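Local coordinates for protein glycosyl hydrolase, family 38 (Enterococcus faecalis, PDB 5KBP) that probably hydrolyses terminal alpha-mannosidic linkages as a metal-dependent glycoside hydrolase of family 38, at residues G56-L61 with H111-K116; G87-L92 with A143-A148; S100-R105 with Y342-L347; R105-G110 with Q138-A143. All coordinates share one frame; numbering follows the deposited sequence.

Interaction 1 of 4, residues G56-L61 with H111-K116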
loop_
_atom_site.group_PDB
_atom_site.type_symbol
_atom_site.label_atom_id
_atom_site.label_comp_id
_atom_site.label_asym_id
_atom_site.label_seq_id
_atom_site.Cartn_x
_atom_site.Cartn_y
_atom_site.Cartn_z
ATOM N N GLY A 56 15.279 -13.404 15.819
ATOM C CA GLY A 56 14.318 -13.196 16.886
ATOM C C GLY A 56 12.907 -12.859 16.460
ATOM O O GLY A 56 12.091 -12.500 17.314
ATOM N N GLN A 57 12.582 -12.974 15.173
ATOM C CA GLN A 57 11.275 -12.593 14.655
ATOM C C GLN A 57 10.706 -13.724 13.811
ATOM O O GLN A 57 11.402 -14.269 12.948
ATOM C CB GLN A 57 11.375 -11.306 13.828
ATOM C CG GLN A 57 12.586 -11.261 12.913
ATOM C CD GLN A 57 12.603 -10.034 12.028
ATOM O OE1 GLN A 57 11.556 -9.519 11.640
ATOM N NE2 GLN A 57 13.798 -9.552 11.708
ATOM N N THR A 58 9.441 -14.066 14.057
ATOM C CA THR A 58 8.781 -15.150 13.339
ATOM C C THR A 58 8.223 -14.721 11.987
ATOM O O THR A 58 7.887 -15.591 11.174
ATOM C CB THR A 58 7.644 -15.729 14.187
ATOM O OG1 THR A 58 6.666 -14.712 14.430
ATOM C CG2 THR A 58 8.171 -16.241 15.519
ATOM N N ILE A 59 8.112 -13.415 11.724
ATOM C CA ILE A 59 7.545 -12.958 10.459
ATOM C C ILE A 59 8.432 -13.325 9.277
ATOM O O ILE A 59 7.966 -13.321 8.132
ATOM C CB ILE A 59 7.292 -11.438 10.499
ATOM C CG1 ILE A 59 6.257 -11.038 9.443
ATOM C CG2 ILE A 59 8.588 -10.670 10.288
ATOM C CD1 ILE A 59 5.985 -9.550 9.391
ATOM N N ILE A 60 9.705 -13.649 9.523
ATOM C CA ILE A 60 10.589 -14.086 8.445
ATOM C C ILE A 60 10.068 -15.375 7.824
ATOM O O ILE A 60 10.124 -15.562 6.602
ATOM C CB ILE A 60 12.029 -14.244 8.971
ATOM C CG1 ILE A 60 12.594 -12.885 9.394
ATOM C CG2 ILE A 60 12.923 -14.903 7.926
ATOM C CD1 ILE A 60 14.007 -12.952 9.931
ATOM N N LEU A 61 9.541 -16.279 8.654
ATOM C CA LEU A 61 8.943 -17.503 8.132
ATOM C C LEU A 61 7.738 -17.192 7.251
ATOM O O LEU A 61 7.568 -17.791 6.183
ATOM C CB LEU A 61 8.536 -18.420 9.287
ATOM C CG LEU A 61 9.618 -18.807 10.298
ATOM C CD1 LEU A 61 8.996 -19.459 11.518
ATOM C CD2 LEU A 61 10.629 -19.742 9.656
ATOM N N HIS A 111 4.693 -15.667 20.381
ATOM C CA HIS A 111 4.575 -16.937 21.091
ATOM C C HIS A 111 3.632 -17.888 20.364
ATOM O O HIS A 111 3.985 -19.042 20.099
ATOM C CB HIS A 111 4.098 -16.696 22.523
ATOM C CG HIS A 111 3.790 -17.953 23.277
ATOM N ND1 HIS A 111 2.502 -18.393 23.497
ATOM C CD2 HIS A 111 4.603 -18.865 23.861
ATOM C CE1 HIS A 111 2.535 -19.520 24.184
ATOM N NE2 HIS A 111 3.798 -19.829 24.418
ATOM N N LEU A 112 2.425 -17.417 20.034
ATOM C CA LEU A 112 1.443 -18.283 19.390
ATOM C C LEU A 112 1.936 -18.774 18.034
ATOM O O LEU A 112 1.652 -19.911 17.637
ATOM C CB LEU A 112 0.111 -17.548 19.242
ATOM C CG LEU A 112 -0.607 -17.141 20.530
ATOM C CD1 LEU A 112 -1.856 -16.345 20.203
ATOM C CD2 LEU A 112 -0.952 -18.360 21.373
ATOM N N GLU A 113 2.674 -17.931 17.306
ATOM C CA GLU A 113 3.213 -18.354 16.017
ATOM C C GLU A 113 4.357 -19.345 16.194
ATOM O O GLU A 113 4.474 -20.309 15.428
ATOM C CB GLU A 113 3.679 -17.139 15.215
ATOM C CG GLU A 113 2.550 -16.244 14.736
ATOM C CD GLU A 113 1.653 -16.929 13.728
ATOM O OE1 GLU A 113 2.184 -17.636 12.845
ATOM O OE2 GLU A 113 0.419 -16.769 13.820
ATOM N N SER A 114 5.212 -19.125 17.197
ATOM C CA SER A 114 6.321 -20.044 17.436
ATOM C C SER A 114 5.819 -21.430 17.817
ATOM O O SER A 114 6.426 -22.440 17.443
ATOM C CB SER A 114 7.235 -19.489 18.525
ATOM O OG SER A 114 7.804 -18.253 18.133
ATOM N N GLN A 115 4.708 -21.501 18.554
ATOM C CA GLN A 115 4.140 -22.791 18.923
ATOM C C GLN A 115 3.577 -23.538 17.722
ATOM O O GLN A 115 3.471 -24.768 17.769
ATOM C CB GLN A 115 3.051 -22.605 19.982
ATOM C CG GLN A 115 3.542 -21.976 21.279
ATOM C CD GLN A 115 4.586 -22.826 21.976
ATOM O OE1 GLN A 115 4.568 -24.053 21.877
ATOM N NE2 GLN A 115 5.505 -22.177 22.681
ATOM N N LYS A 116 3.214 -22.828 16.650
ATOM C CA LYS A 116 2.735 -23.504 15.449
ATOM C C LYS A 116 3.857 -24.251 14.740
ATOM O O LYS A 116 3.610 -25.283 14.107
ATOM C CB LYS A 116 2.089 -22.495 14.500
ATOM C CG LYS A 116 0.879 -21.785 15.083
ATOM C CD LYS A 116 0.361 -20.705 14.144
ATOM C CE LYS A 116 -0.811 -19.953 14.756
ATOM N NZ LYS A 116 -1.287 -18.848 13.878
#
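A small, buried van der Waals contact joins Thr58, where the chain enters the 59-65 helix region, to Glu113 and Ser114 near the C-terminal end of helix 100-117. The backbones come within 6.8 Å of each other, measured between the CA atoms of Thr58 and Ser114, and no hydrogen bond crosses the gap. Both branches of Thr58 take part. Its methyl CG2 lies 3.3 Å from Ser114 OG, while its hydroxyl OG1 passes 3.9 Å from Glu113 CB, the two side chains running at about a right angle. With chi1 at 62°, OG1 sits between the backbone N and the carbonyl carbon, which sends CG2 out beside the N to meet the serine. Ser114 OG is hydrogen-bonded to Gly110 O, one turn earlier in its own helix, so the methyl packs on a hydroxyl that is already engaged. Thr58 is tied in turn to the loop after strand 84-85: its N makes a probable hydrogen bond to Phe89 O, and OG1 makes a weak one to the same oxygen. Within the alpha/beta N-terminal domain of family 38, the contact thus packs the start of the 59-65 region, together with the 87-92 loop, against helix 100-117. Beyond CB, Glu113 bends at chi2 and its OE2 is shared by two lysines, Lys116 NZ at 2.7 Å, above the carboxylate plane, and Lys345 NZ of helix 337-348.

Interaction 2 of 4, residues G87-L92 with A143-A148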
loop_
_atom_site.group_PDB
_atom_site.type_symbol
_atom_site.label_atom_id
_atom_site.label_comp_id
_atom_site.label_asym_id
_atom_site.label_seq_id
_atom_site.Cartn_x
_atom_site.Cartn_y
_atom_site.Cartn_z
ATOM N N GLY A 87 11.676 -16.946 16.792
ATOM C CA GLY A 87 11.047 -16.249 17.889
ATOM C C GLY A 87 12.041 -15.591 18.822
ATOM O O GLY A 87 13.243 -15.538 18.550
ATOM N N PRO A 88 11.557 -15.102 19.975
ATOM C CA PRO A 88 10.174 -15.271 20.436
ATOM C C PRO A 88 9.206 -14.173 19.999
ATOM O O PRO A 88 8.038 -14.217 20.385
ATOM C CB PRO A 88 10.329 -15.253 21.954
ATOM C CG PRO A 88 11.461 -14.294 22.179
ATOM C CD PRO A 88 12.388 -14.423 20.985
ATOM N N PHE A 89 9.677 -13.208 19.219
ATOM C CA PHE A 89 8.858 -12.077 18.810
ATOM C C PHE A 89 8.287 -12.303 17.414
ATOM O O PHE A 89 8.707 -13.195 16.673
ATOM C CB PHE A 89 9.670 -10.776 18.839
ATOM C CG PHE A 89 10.152 -10.383 20.207
ATOM C CD1 PHE A 89 9.565 -10.904 21.349
ATOM C CD2 PHE A 89 11.194 -9.480 20.349
ATOM C CE1 PHE A 89 10.013 -10.537 22.606
ATOM C CE2 PHE A 89 11.645 -9.109 21.602
ATOM C CZ PHE A 89 11.054 -9.638 22.731
ATOM N N TYR A 90 7.307 -11.470 17.060
ATOM C CA TYR A 90 6.789 -11.462 15.697
ATOM C C TYR A 90 7.639 -10.570 14.801
ATOM O O TYR A 90 8.004 -10.961 13.688
ATOM C CB TYR A 90 5.328 -11.007 15.702
ATOM C CG TYR A 90 4.696 -10.881 14.334
ATOM C CD1 TYR A 90 4.382 -12.008 13.584
ATOM C CD2 TYR A 90 4.400 -9.635 13.798
ATOM C CE1 TYR A 90 3.799 -11.896 12.333
ATOM C CE2 TYR A 90 3.817 -9.513 12.550
ATOM C CZ TYR A 90 3.519 -10.646 11.823
ATOM O OH TYR A 90 2.938 -10.525 10.580
ATOM N N ILE A 91 7.969 -9.371 15.279
ATOM C CA ILE A 91 8.875 -8.459 14.595
ATOM C C ILE A 91 9.819 -7.861 15.631
ATOM O O ILE A 91 9.592 -7.951 16.839
ATOM C CB ILE A 91 8.125 -7.344 13.833
ATOM C CG1 ILE A 91 7.020 -6.737 14.706
ATOM C CG2 ILE A 91 7.542 -7.879 12.536
ATOM C CD1 ILE A 91 7.445 -5.519 15.499
ATOM N N LEU A 92 10.893 -7.249 15.140
ATOM C CA LEU A 92 11.830 -6.514 15.983
ATOM C C LEU A 92 11.424 -5.045 15.963
ATOM O O LEU A 92 11.636 -4.350 14.965
ATOM C CB LEU A 92 13.264 -6.696 15.496
ATOM C CG LEU A 92 13.804 -8.126 15.448
ATOM C CD1 LEU A 92 15.304 -8.110 15.178
ATOM C CD2 LEU A 92 13.482 -8.875 16.733
ATOM N N ALA A 143 6.325 -12.923 29.958
ATOM C CA ALA A 143 6.180 -13.691 28.728
ATOM C C ALA A 143 7.035 -14.954 28.743
ATOM O O ALA A 143 7.327 -15.511 27.679
ATOM C CB ALA A 143 6.523 -12.832 27.512
ATOM N N ASN A 144 7.439 -15.409 29.931
ATOM C CA ASN A 144 8.259 -16.612 30.092
ATOM C C ASN A 144 9.616 -16.455 29.408
ATOM O O ASN A 144 10.174 -17.408 28.858
ATOM C CB ASN A 144 7.527 -17.857 29.586
ATOM C CG ASN A 144 6.174 -18.044 30.246
ATOM O OD1 ASN A 144 5.976 -17.656 31.397
ATOM N ND2 ASN A 144 5.234 -18.636 29.517
ATOM N N LEU A 145 10.158 -15.239 29.447
ATOM C CA LEU A 145 11.480 -14.964 28.897
ATOM C C LEU A 145 12.412 -14.532 30.021
ATOM O O LEU A 145 12.249 -13.425 30.563
ATOM C CB LEU A 145 11.404 -13.886 27.815
ATOM C CG LEU A 145 10.575 -14.235 26.576
ATOM C CD1 LEU A 145 10.651 -13.121 25.552
ATOM C CD2 LEU A 145 11.045 -15.545 25.970
ATOM N N PRO A 146 13.383 -15.354 30.410
ATOM C CA PRO A 146 14.256 -15.019 31.543
ATOM C C PRO A 146 15.501 -14.222 31.186
ATOM O O PRO A 146 16.249 -13.848 32.098
ATOM C CB PRO A 146 14.641 -16.406 32.072
ATOM C CG PRO A 146 14.702 -17.245 30.841
ATOM C CD PRO A 146 13.634 -16.717 29.908
ATOM N N ALA A 147 15.749 -13.950 29.907
ATOM C CA ALA A 147 16.953 -13.239 29.503
ATOM C C ALA A 147 16.652 -12.378 28.285
ATOM O O ALA A 147 15.702 -12.628 27.539
ATOM C CB ALA A 147 18.104 -14.208 29.209
ATOM N N ALA A 148 17.484 -11.355 28.090
ATOM C CA ALA A 148 17.315 -10.419 26.986
ATOM C C ALA A 148 18.678 -9.991 26.467
ATOM O O ALA A 148 19.525 -9.534 27.241
ATOM C CB ALA A 148 16.507 -9.189 27.417
#
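A buried apolar cluster of the family 38 N-terminal domain contains this contact, in which Leu145 inserts its forked end against Pro88 and Phe89. The branch CD1 does most of the touching: it lies 3.7 Å from Pro88 CG and 4.0 Å from Phe89 CE1. The second branch, CD2, is 4.0 Å from the same Pro88 CG, so the fork is set against the proline ring with both methyls near one carbon. Toward the phenyl ring CD1 approaches obliquely. Leu145 has CG anti to its carbonyl carbon (chi1 -63°) and CD1 extended beyond, an arrangement that carries the methyls across to the loop although the CA atoms of Pro88 and Leu145 stay 8.6 Å apart. The peptide bond before Pro88 is cis, which turns the chain sharply as it leaves strand 84-85. On the other side, the segment 143-148 leads into strand 147-150, which lies between strands 124-126 and 184-189, parallel to both, in a mixed sheet of the domain; the contact therefore joins the loop after strand 84-85 to the entry of that strand. Helix 100-117 completes the cluster through Met107, whose CE is 3.6 Å from Leu145 CD1, and Phe126 meets the Phe89 ring with planes at about 60°. The same helix fixes the loop by polar means as well, through a hydrogen bond between Asn106 ND2 and Ile91 O.

Interaction 3 of 4, residues S100-R105 with Y342-L347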
loop_
_atom_site.group_PDB
_atom_site.type_symbol
_atom_site.label_atom_id
_atom_site.label_comp_id
_atom_site.label_asym_id
_atom_site.label_seq_id
_atom_site.Cartn_x
_atom_site.Cartn_y
_atom_site.Cartn_z
ATOM N N SER A 100 2.086 0.485 24.598
ATOM C CA SER A 100 2.384 -0.531 25.601
ATOM C C SER A 100 1.812 -1.884 25.198
ATOM O O SER A 100 2.494 -2.912 25.288
ATOM C CB SER A 100 1.831 -0.097 26.960
ATOM O OG SER A 100 2.430 1.110 27.395
ATOM N N GLU A 101 0.557 -1.901 24.745
ATOM C CA GLU A 101 -0.062 -3.153 24.329
ATOM C C GLU A 101 0.600 -3.716 23.079
ATOM O O GLU A 101 0.751 -4.935 22.951
ATOM C CB GLU A 101 -1.559 -2.951 24.098
ATOM C CG GLU A 101 -2.369 -2.884 25.377
ATOM C CD GLU A 101 -2.345 -4.193 26.143
ATOM O OE1 GLU A 101 -2.364 -5.263 25.497
ATOM O OE2 GLU A 101 -2.302 -4.152 27.390
ATOM N N SER A 102 1.003 -2.847 22.146
ATOM C CA SER A 102 1.649 -3.322 20.924
ATOM C C SER A 102 2.923 -4.098 21.235
ATOM O O SER A 102 3.253 -5.067 20.540
ATOM C CB SER A 102 1.952 -2.148 19.997
ATOM O OG SER A 102 0.757 -1.570 19.506
ATOM N N ASN A 103 3.651 -3.689 22.276
ATOM C CA ASN A 103 4.808 -4.461 22.714
ATOM C C ASN A 103 4.391 -5.835 23.218
ATOM O O ASN A 103 5.092 -6.827 22.989
ATOM C CB ASN A 103 5.566 -3.699 23.800
ATOM C CG ASN A 103 6.360 -2.535 23.243
ATOM O OD1 ASN A 103 7.384 -2.731 22.588
ATOM N ND2 ASN A 103 5.900 -1.318 23.507
ATOM N N VAL A 104 3.252 -5.913 23.908
ATOM C CA VAL A 104 2.773 -7.193 24.421
ATOM C C VAL A 104 2.219 -8.055 23.292
ATOM O O VAL A 104 2.469 -9.265 23.241
ATOM C CB VAL A 104 1.730 -6.959 25.530
ATOM C CG1 VAL A 104 0.913 -8.217 25.778
ATOM C CG2 VAL A 104 2.416 -6.505 26.814
ATOM N N ARG A 105 1.469 -7.451 22.363
ATOM C CA ARG A 105 0.950 -8.215 21.233
ATOM C C ARG A 105 2.075 -8.780 20.379
ATOM O O ARG A 105 1.914 -9.837 19.759
ATOM C CB ARG A 105 0.030 -7.348 20.374
ATOM C CG ARG A 105 -1.064 -6.631 21.145
ATOM C CD ARG A 105 -1.807 -7.568 22.084
ATOM N NE ARG A 105 -2.726 -6.845 22.957
ATOM C CZ ARG A 105 -3.991 -6.575 22.652
ATOM N NH1 ARG A 105 -4.756 -5.911 23.507
ATOM N NH2 ARG A 105 -4.493 -6.972 21.491
ATOM N N TYR A 342 -5.414 -10.785 12.234
ATOM C CA TYR A 342 -5.054 -10.224 10.936
ATOM C C TYR A 342 -4.813 -8.722 11.032
ATOM O O TYR A 342 -3.916 -8.189 10.367
ATOM C CB TYR A 342 -6.151 -10.538 9.917
ATOM C CG TYR A 342 -5.965 -9.903 8.560
ATOM C CD1 TYR A 342 -5.139 -10.484 7.607
ATOM C CD2 TYR A 342 -6.634 -8.734 8.223
ATOM C CE1 TYR A 342 -4.972 -9.908 6.361
ATOM C CE2 TYR A 342 -6.474 -8.152 6.980
ATOM C CZ TYR A 342 -5.642 -8.743 6.052
ATOM O OH TYR A 342 -5.481 -8.166 4.814
ATOM N N ALA A 343 -5.606 -8.024 11.848
ATOM C CA ALA A 343 -5.415 -6.586 12.007
ATOM C C ALA A 343 -4.135 -6.277 12.775
ATOM O O ALA A 343 -3.421 -5.323 12.446
ATOM C CB ALA A 343 -6.624 -5.967 12.708
ATOM N N TRP A 344 -3.833 -7.071 13.805
ATOM C CA TRP A 344 -2.653 -6.800 14.621
ATOM C C TRP A 344 -1.366 -7.073 13.852
ATOM O O TRP A 344 -0.416 -6.285 13.927
ATOM C CB TRP A 344 -2.701 -7.625 15.906
ATOM C CG TRP A 344 -3.437 -6.936 17.005
ATOM C CD1 TRP A 344 -4.678 -7.240 17.482
ATOM C CD2 TRP A 344 -2.984 -5.804 17.755
ATOM N NE1 TRP A 344 -5.022 -6.373 18.491
ATOM C CE2 TRP A 344 -3.999 -5.480 18.677
ATOM C CE3 TRP A 344 -1.817 -5.036 17.740
ATOM C CZ2 TRP A 344 -3.879 -4.422 19.574
ATOM C CZ3 TRP A 344 -1.701 -3.987 18.629
ATOM C CH2 TRP A 344 -2.726 -3.690 19.534
ATOM N N LYS A 345 -1.314 -8.186 13.116
ATOM C CA LYS A 345 -0.138 -8.471 12.300
ATOM C C LYS A 345 0.076 -7.390 11.251
ATOM O O LYS A 345 1.213 -6.982 10.991
ATOM C CB LYS A 345 -0.272 -9.842 11.640
ATOM C CG LYS A 345 -0.121 -11.008 12.601
ATOM C CD LYS A 345 -0.339 -12.338 11.898
ATOM C CE LYS A 345 -0.195 -13.499 12.869
ATOM N NZ LYS A 345 -0.677 -14.779 12.277
ATOM N N THR A 346 -1.011 -6.908 10.640
ATOM C CA THR A 346 -0.898 -5.813 9.682
ATOM C C THR A 346 -0.323 -4.565 10.342
ATOM O O THR A 346 0.510 -3.869 9.750
ATOM C CB THR A 346 -2.265 -5.514 9.066
ATOM O OG1 THR A 346 -2.756 -6.681 8.392
ATOM C CG2 THR A 346 -2.168 -4.362 8.073
ATOM N N LEU A 347 -0.747 -4.274 11.574
ATOM C CA LEU A 347 -0.222 -3.105 12.273
ATOM C C LEU A 347 1.213 -3.333 12.731
ATOM O O LEU A 347 2.047 -2.422 12.650
ATOM C CB LEU A 347 -1.114 -2.756 13.464
ATOM C CG LEU A 347 -0.643 -1.567 14.304
ATOM C CD1 LEU A 347 -0.587 -0.301 13.462
ATOM C CD2 LEU A 347 -1.534 -1.372 15.522
#
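The face-on contact between Arg105 and Trp344 dominates here, with Ser102 adding an edge contact. Arg105 CG lies 3.6 Å from the centroid of the six-membered ring of Trp344 and only 7° off its normal, a CH-pi interaction over one face. Further along the chain, CZ stays 3.8 Å from Trp344 CZ2, but the guanidinium is inclined 46° to the indole and does not stack flat on it. At the ring's edge, near its plane, Ser102 OG is 3.6 Å from Trp344 CZ3; its hydrogen bonds go to Ser99 OG and Gln314 OE1.

Charged contacts hold the arginine in place. A bend at chi2 (-48°) swings its head toward Glu101, one turn earlier on the helix, and both Arg105 NE, at 3.0 Å, and Arg105 NH1, at 3.2 Å, bind Glu101 OE1 side-on, nearly in the guanidinium plane. Arg846 forms a salt bridge to that same oxygen.

Arg105 NH2 and Trp344 NE1 are 3.1 Å apart, yet both are donors and form no bond with each other. Each instead binds Glu322 OE2 of helix 304-332. The contact thereby joins helix 100-117 of the N-terminal domain to the helical middle domain, with one carboxylate serving both sides. That shared acceptor probably accounts for the close approach, its negative charge offsetting the electrostatic cost of bringing two N-H donors together.

Interaction 4 of 4, residues R105-G110 with Q138-A143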
loop_
_atom_site.group_PDB
_atom_site.type_symbol
_atom_site.label_atom_id
_atom_site.label_comp_id
_atom_site.label_asym_id
_atom_site.label_seq_id
_atom_site.Cartn_x
_atom_site.Cartn_y
_atom_site.Cartn_z
ATOM N N ARG A 105 1.469 -7.451 22.363
ATOM C CA ARG A 105 0.950 -8.215 21.233
ATOM C C ARG A 105 2.075 -8.780 20.379
ATOM O O ARG A 105 1.914 -9.837 19.759
ATOM C CB ARG A 105 0.030 -7.348 20.374
ATOM C CG ARG A 105 -1.064 -6.631 21.145
ATOM C CD ARG A 105 -1.807 -7.568 22.084
ATOM N NE ARG A 105 -2.726 -6.845 22.957
ATOM C CZ ARG A 105 -3.991 -6.575 22.652
ATOM N NH1 ARG A 105 -4.756 -5.911 23.507
ATOM N NH2 ARG A 105 -4.493 -6.972 21.491
ATOM N N ASN A 106 3.217 -8.089 20.329
ATOM C CA ASN A 106 4.372 -8.618 19.613
ATOM C C ASN A 106 4.862 -9.911 20.251
ATOM O O ASN A 106 5.252 -10.850 19.548
ATOM C CB ASN A 106 5.489 -7.574 19.583
ATOM C CG ASN A 106 6.652 -7.989 18.704
ATOM O OD1 ASN A 106 6.464 -8.606 17.656
ATOM N ND2 ASN A 106 7.865 -7.657 19.131
ATOM N N MET A 107 4.844 -9.979 21.583
ATOM C CA MET A 107 5.256 -11.196 22.272
ATOM C C MET A 107 4.152 -12.245 22.254
ATOM O O MET A 107 4.431 -13.443 22.135
ATOM C CB MET A 107 5.660 -10.874 23.713
ATOM C CG MET A 107 6.477 -9.599 23.864
ATOM S SD MET A 107 6.951 -9.251 25.572
ATOM C CE MET A 107 8.320 -10.379 25.755
ATOM N N LEU A 108 2.895 -11.809 22.365
ATOM C CA LEU A 108 1.774 -12.742 22.356
ATOM C C LEU A 108 1.659 -13.446 21.009
ATOM O O LEU A 108 1.498 -14.671 20.948
ATOM C CB LEU A 108 0.481 -11.998 22.702
ATOM C CG LEU A 108 -0.801 -12.770 23.035
ATOM C CD1 LEU A 108 -1.616 -13.077 21.785
ATOM C CD2 LEU A 108 -0.491 -14.047 23.807
ATOM N N ILE A 109 1.747 -12.686 19.915
ATOM C CA ILE A 109 1.668 -13.289 18.589
ATOM C C ILE A 109 2.948 -14.053 18.274
ATOM O O ILE A 109 2.910 -15.127 17.663
ATOM C CB ILE A 109 1.368 -12.211 17.531
ATOM C CG1 ILE A 109 -0.033 -11.636 17.753
ATOM C CG2 ILE A 109 1.499 -12.779 16.124
ATOM C CD1 ILE A 109 -0.451 -10.623 16.711
ATOM N N GLY A 110 4.098 -13.519 18.689
ATOM C CA GLY A 110 5.341 -14.251 18.514
ATOM C C GLY A 110 5.317 -15.601 19.202
ATOM O O GLY A 110 5.840 -16.587 18.678
ATOM N N GLN A 138 10.224 -6.900 33.581
ATOM C CA GLN A 138 8.906 -7.409 33.947
ATOM C C GLN A 138 8.164 -7.948 32.731
ATOM O O GLN A 138 7.486 -8.978 32.818
ATOM C CB GLN A 138 8.084 -6.320 34.636
ATOM C CG GLN A 138 6.743 -6.817 35.152
ATOM C CD GLN A 138 5.889 -5.714 35.741
ATOM O OE1 GLN A 138 4.927 -5.980 36.459
ATOM N NE2 GLN A 138 6.233 -4.469 35.435
ATOM N N MET A 139 8.287 -7.273 31.585
ATOM C CA MET A 139 7.595 -7.732 30.385
ATOM C C MET A 139 8.206 -9.024 29.854
ATOM O O MET A 139 7.487 -9.886 29.335
ATOM C CB MET A 139 7.614 -6.641 29.315
ATOM C CG MET A 139 6.857 -5.380 29.711
ATOM S SD MET A 139 6.729 -4.178 28.376
ATOM C CE MET A 139 5.814 -5.121 27.159
ATOM N N MET A 140 9.528 -9.176 29.966
ATOM C CA MET A 140 10.157 -10.445 29.607
ATOM C C MET A 140 9.681 -11.560 30.529
ATOM O O MET A 140 9.317 -12.651 30.073
ATOM C CB MET A 140 11.682 -10.323 29.664
ATOM C CG MET A 140 12.295 -9.381 28.642
ATOM S SD MET A 140 11.748 -9.706 26.959
ATOM C CE MET A 140 10.976 -8.139 26.565
ATOM N N GLN A 141 9.674 -11.297 31.838
ATOM C CA GLN A 141 9.257 -12.312 32.800
ATOM C C GLN A 141 7.787 -12.667 32.625
ATOM O O GLN A 141 7.400 -13.833 32.771
ATOM C CB GLN A 141 9.527 -11.824 34.223
ATOM C CG GLN A 141 10.104 -12.883 35.142
ATOM C CD GLN A 141 11.485 -13.339 34.709
ATOM O OE1 GLN A 141 11.626 -14.286 33.936
ATOM N NE2 GLN A 141 12.514 -12.666 35.209
ATOM N N LEU A 142 6.950 -11.676 32.310
ATOM C CA LEU A 142 5.536 -11.923 32.058
ATOM C C LEU A 142 5.282 -12.610 30.725
ATOM O O LEU A 142 4.120 -12.847 30.388
ATOM C CB LEU A 142 4.747 -10.612 32.117
ATOM C CG LEU A 142 4.491 -10.006 33.499
ATOM C CD1 LEU A 142 3.686 -8.722 33.381
ATOM C CD2 LEU A 142 3.783 -11.004 34.400
ATOM N N ALA A 143 6.325 -12.923 29.958
ATOM C CA ALA A 143 6.180 -13.691 28.728
ATOM C C ALA A 143 7.035 -14.954 28.743
ATOM O O ALA A 143 7.327 -15.511 27.679
ATOM C CB ALA A 143 6.523 -12.832 27.512
#
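The carbonyl oxygen of Met140, whose side chain meets Met107 across this contact, receives two backbone N-H groups where helix 136-141 ends. Ala143 N lies 3.0 Å from Met140 O, and Leu145 N makes a probable hydrogen bond to the same oxygen. The second belongs to a Schellman motif, with Asn144, at positive phi, as its C-prime residue and Asn144 N bonded to Gln141 O. Ala143, just before the positive-phi residue, points its CB toward helix 100-117, so a residue of the capping turn takes part in the packing.

Against that surface Met107 inserts its terminal methyl. CE lies 3.5 Å from Ala143 CB, 3.6 Å from Met140 CE and 3.7 Å from Met139 O, while SD is 3.9 Å from the same Met139 O. The chain of Met107 is extended at chi2 (-180°) and bends only at chi3 (79°), reaching straight out from its helix before CE turns in between Ala143, Met140 and the Met139 carbonyl. Met140 arrives by a different path. Its CB leaves the backbone away from helix 100-117, but bends at chi2 and chi3 bring CE back, and the two methionines meet at about a right angle through their ends. No hydrogen bond crosses between the segments; contact is made chiefly by methyl groups and sulphurs, and within the two segments Met139 O is the polar atom that CE meets.

Helix 136-141 connects strand 124-126 to its parallel neighbour 147-150, a beta-alpha-beta crossover in the alpha/beta N-terminal domain, where the crossover helix and its capping turn pack on helix 100-117.

Overall arrangement
From the N terminus, interaction 1 closes the first loop, from residues 56-61 to the late part of helix 100-117. Interaction 2 starts within that loop and ends at 143-148, so the two cross; they are also joined by a probable backbone bond from Ile59 N to Tyr90 O. Interaction 3 also starts there but ends at 342-347, crossing both and giving the longest closure. Interaction 4, between 105-110 and 138-143, falls within the spans of interactions 2 and 3 and crosses interaction 1. Helix 100-117 runs through interactions 1, 3 and 4, and its Met107 also packs on interaction 2. It thus joins the 56-61 and 138-143 regions of the N-terminal domain to helix 337-348 of the middle domain.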